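Local coordinates for Sts-2 protein (PDB 3D4I) that carries an acid-dependent phosphatase activity in its 2H-phosphatase domain and probably interferes with CBL-mediated down-regulation and degradation of receptor-type tyrosine kinases, at residues Arg10-Ile15 and Thr197-His202. Numbering follows the deposited sequence.
Sequences RGILVI and TLIVSH. Unlike the reference sequence in segment 10-15: Ile15 (reference Val).
Leu13 is gripped through both backbone polar atoms by strand 197-201: its N donates to Thr197 O at 3.0 Å, and its O accepts from Ile199 N at 2.9 Å. Thr197 N to Gly11 O, Ile15 N to Ile199 O and Ser201 N to Ile15 O complete a ladder of five bonds, all with N-H...O angles of at least 163°. On one face, Ile12 lies alongside Thr197; chi1 of -78° keeps CG1 beside the backbone N, carrying CD1 to 3.7 Å from Thr197 CB, and puts CG2 anti to it, C-terminally, where it meets Ile199 CG1 at 3.9 Å. Val14 CG2 reaches Ile199 CB at 4.0 Å. The other face carries Leu198, whose CD2 touches both Leu13 CD2 (4.0 Å) and Ile15 CD1 (4.1 Å). The N-to-C directions diverge by only 19°, which makes the pair parallel; with two strands beyond each, they form the centre of the six-stranded mixed sheet of the histidine phosphatase (PGM-like) fold. A water at the Arg10 end accepts from Arg10 NE, in the guanidinium plane, and from Thr197 OG1 at 2.7 Å. Outward, strand 236-241 bonds antiparallel to the far edge of strand 11-16, and strand 89-94 flanks 196-201, where Leu198 and Ala91 share a backbone hydrogen bond. Helix 98-111 covers Leu198 through Ile107 and Val200 through Thr103. Past the ladder, Ser201 OG bonds to Ile125 O, and His202 NE2 to Ser95 OG.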
ATOM      1  N   ARG A  10      19.631 -21.801 -10.952  1.00 26.64           N
ATOM      2  CA  ARG A  10      18.752 -20.981 -11.760  1.00 25.71           C
ATOM      3  C   ARG A  10      17.334 -20.949 -11.170  1.00 23.89           C
ATOM      4  O   ARG A  10      16.777 -21.992 -10.807  1.00 22.57           O
ATOM      5  CB  ARG A  10      18.705 -21.533 -13.180  1.00 26.14           C
ATOM      6  CG  ARG A  10      18.417 -20.468 -14.185  1.00 28.68           C
ATOM      7  CD  ARG A  10      18.353 -21.000 -15.564  1.00 32.69           C
ATOM      8  NE  ARG A  10      17.870 -19.938 -16.434  1.00 34.28           N
ATOM      9  CZ  ARG A  10      17.577 -20.083 -17.721  1.00 34.10           C
ATOM     10  NH1 ARG A  10      17.700 -21.266 -18.307  1.00 29.88           N
ATOM     11  NH2 ARG A  10      17.140 -19.027 -18.412  1.00 35.04           N
ATOM     12  N   GLY A  11      16.733 -19.762 -11.119  1.00 22.71           N
ATOM     13  CA  GLY A  11      15.371 -19.629 -10.590  1.00 21.13           C
ATOM     14  C   GLY A  11      14.412 -18.950 -11.552  1.00 20.51           C
ATOM     15  O   GLY A  11      14.821 -18.109 -12.368  1.00 20.26           O
ATOM     16  N   ILE A  12      13.138 -19.322 -11.453  1.00 19.97           N
ATOM     17  CA  ILE A  12      12.053 -18.671 -12.197  1.00 18.82           C
ATOM     18  C   ILE A  12      11.000 -18.281 -11.153  1.00 18.89           C
ATOM     19  O   ILE A  12      10.489 -19.140 -10.440  1.00 18.85           O
ATOM     20  CB  ILE A  12      11.436 -19.601 -13.254  1.00 20.33           C
ATOM     21  CG1 ILE A  12      12.340 -19.685 -14.498  1.00 19.30           C
ATOM     22  CG2 ILE A  12       9.996 -19.136 -13.659  1.00 18.87           C
ATOM     23  CD1 ILE A  12      12.124 -18.547 -15.463  1.00 23.42           C
ATOM     24  N   LEU A  13      10.727 -16.980 -11.048  1.00 17.36           N
ATOM     25  CA  LEU A  13       9.845 -16.453 -10.009  1.00 16.00           C
ATOM     26  C   LEU A  13       8.686 -15.781 -10.715  1.00 15.71           C
ATOM     27  O   LEU A  13       8.844 -14.733 -11.352  1.00 14.99           O
ATOM     28  CB  LEU A  13      10.586 -15.462  -9.095  1.00 16.59           C
ATOM     29  CG  LEU A  13       9.767 -14.852  -7.941  1.00 14.52           C
ATOM     30  CD1 LEU A  13       9.244 -15.924  -6.978  1.00 17.19           C
ATOM     31  CD2 LEU A  13      10.657 -13.830  -7.198  1.00 16.07           C
ATOM     32  N   VAL A  14       7.531 -16.429 -10.630  1.00 14.73           N
ATOM     33  CA  VAL A  14       6.349 -15.967 -11.329  1.00 15.43           C
ATOM     34  C   VAL A  14       5.592 -15.143 -10.317  1.00 15.66           C
ATOM     35  O   VAL A  14       5.378 -15.596  -9.189  1.00 15.33           O
ATOM     36  CB  VAL A  14       5.469 -17.123 -11.820  1.00 15.85           C
ATOM     37  CG1 VAL A  14       4.265 -16.564 -12.600  1.00 15.40           C
ATOM     38  CG2 VAL A  14       6.288 -18.071 -12.735  1.00 17.03           C
ATOM     39  N   ILE A  15       5.234 -13.933 -10.736  1.00 15.61           N
ATOM     40  CA  ILE A  15       4.707 -12.892  -9.864  1.00 15.01           C
ATOM     41  C   ILE A  15       3.435 -12.303 -10.485  1.00 15.53           C
ATOM     42  O   ILE A  15       3.456 -11.825 -11.639  1.00 16.16           O
ATOM     43  CB  ILE A  15       5.762 -11.754  -9.676  1.00 15.08           C
ATOM     44  CG1 ILE A  15       7.067 -12.325  -9.078  1.00 14.52           C
ATOM     45  CG2 ILE A  15       5.240 -10.657  -8.695  1.00 14.45           C
ATOM     46  CD1 ILE A  15       8.219 -11.355  -9.052  1.00 15.66           C
ATOM     47  N   THR A 197      15.104 -15.298 -12.936  1.00 20.31           N
ATOM     48  CA  THR A 197      14.324 -14.601 -13.940  1.00 18.91           C
ATOM     49  C   THR A 197      12.920 -14.313 -13.396  1.00 18.50           C
ATOM     50  O   THR A 197      12.231 -15.215 -12.916  1.00 17.36           O
ATOM     51  CB  THR A 197      14.192 -15.455 -15.221  1.00 19.67           C
ATOM     52  OG1 THR A 197      15.494 -15.647 -15.785  1.00 19.82           O
ATOM     53  CG2 THR A 197      13.281 -14.768 -16.262  1.00 18.88           C
ATOM     54  N   LEU A 198      12.485 -13.056 -13.499  1.00 18.01           N
ATOM     55  CA  LEU A 198      11.107 -12.717 -13.083  1.00 17.42           C
ATOM     56  C   LEU A 198      10.138 -12.861 -14.247  1.00 16.09           C
ATOM     57  O   LEU A 198      10.448 -12.459 -15.364  1.00 16.37           O
ATOM     58  CB  LEU A 198      11.062 -11.299 -12.502  1.00 17.18           C
ATOM     59  CG  LEU A 198      12.112 -10.872 -11.444  1.00 17.99           C
ATOM     60  CD1 LEU A 198      11.804  -9.453 -10.946  1.00 18.69           C
ATOM     61  CD2 LEU A 198      12.161 -11.811 -10.264  1.00 16.47           C
ATOM     62  N   ILE A 199       8.980 -13.465 -13.982  1.00 14.99           N
ATOM     63  CA  ILE A 199       7.914 -13.611 -14.942  1.00 15.35           C
ATOM     64  C   ILE A 199       6.734 -12.849 -14.328  1.00 14.89           C
ATOM     65  O   ILE A 199       6.058 -13.356 -13.443  1.00 14.95           O
ATOM     66  CB  ILE A 199       7.519 -15.115 -15.170  1.00 14.85           C
ATOM     67  CG1 ILE A 199       8.727 -15.982 -15.624  1.00 17.28           C
ATOM     68  CG2 ILE A 199       6.330 -15.248 -16.131  1.00 17.43           C
ATOM     69  CD1 ILE A 199       9.402 -15.557 -16.901  1.00 17.78           C
ATOM     70  N   VAL A 200       6.509 -11.620 -14.785  1.00 14.72           N
ATOM     71  CA  VAL A 200       5.514 -10.753 -14.155  1.00 14.44           C
ATOM     72  C   VAL A 200       4.260 -10.803 -15.004  1.00 15.64           C
ATOM     73  O   VAL A 200       4.248 -10.317 -16.146  1.00 15.81           O
ATOM     74  CB  VAL A 200       5.999  -9.296 -14.058  1.00 14.68           C
ATOM     75  CG1 VAL A 200       4.930  -8.434 -13.321  1.00 14.34           C
ATOM     76  CG2 VAL A 200       7.364  -9.229 -13.326  1.00 14.67           C
ATOM     77  N   SER A 201       3.214 -11.405 -14.457  1.00 16.04           N
ATOM     78  CA  SER A 201       2.088 -11.836 -15.286  1.00 16.53           C
ATOM     79  C   SER A 201       0.814 -11.851 -14.452  1.00 16.71           C
ATOM     80  O   SER A 201       0.660 -11.034 -13.522  1.00 16.43           O
ATOM     81  CB  SER A 201       2.421 -13.214 -15.905  1.00 16.18           C
ATOM     82  OG  SER A 201       1.417 -13.643 -16.814  1.00 19.05           O
ATOM     83  N   HIS A 202      -0.078 -12.781 -14.784  1.00 16.80           N
ATOM     84  CA  HIS A 202      -1.446 -12.862 -14.304  1.00 17.26           C
ATOM     85  C   HIS A 202      -1.571 -14.025 -13.342  1.00 17.06           C
ATOM     86  O   HIS A 202      -0.673 -14.855 -13.276  1.00 17.66           O
ATOM     87  CB  HIS A 202      -2.377 -13.086 -15.507  1.00 16.94           C
ATOM     88  CG  HIS A 202      -2.228 -12.025 -16.560  1.00 18.45           C
ATOM     89  ND1 HIS A 202      -2.939 -10.842 -16.532  1.00 18.74           N
ATOM     90  CD2 HIS A 202      -1.391 -11.937 -17.620  1.00 19.23           C
ATOM     91  CE1 HIS A 202      -2.574 -10.090 -17.561  1.00 19.63           C
ATOM     92  NE2 HIS A 202      -1.623 -10.724 -18.226  1.00 17.81           N
TER
HETATM   93  O   HOH W   1      17.348 -17.356 -14.743  1.00 30.99           O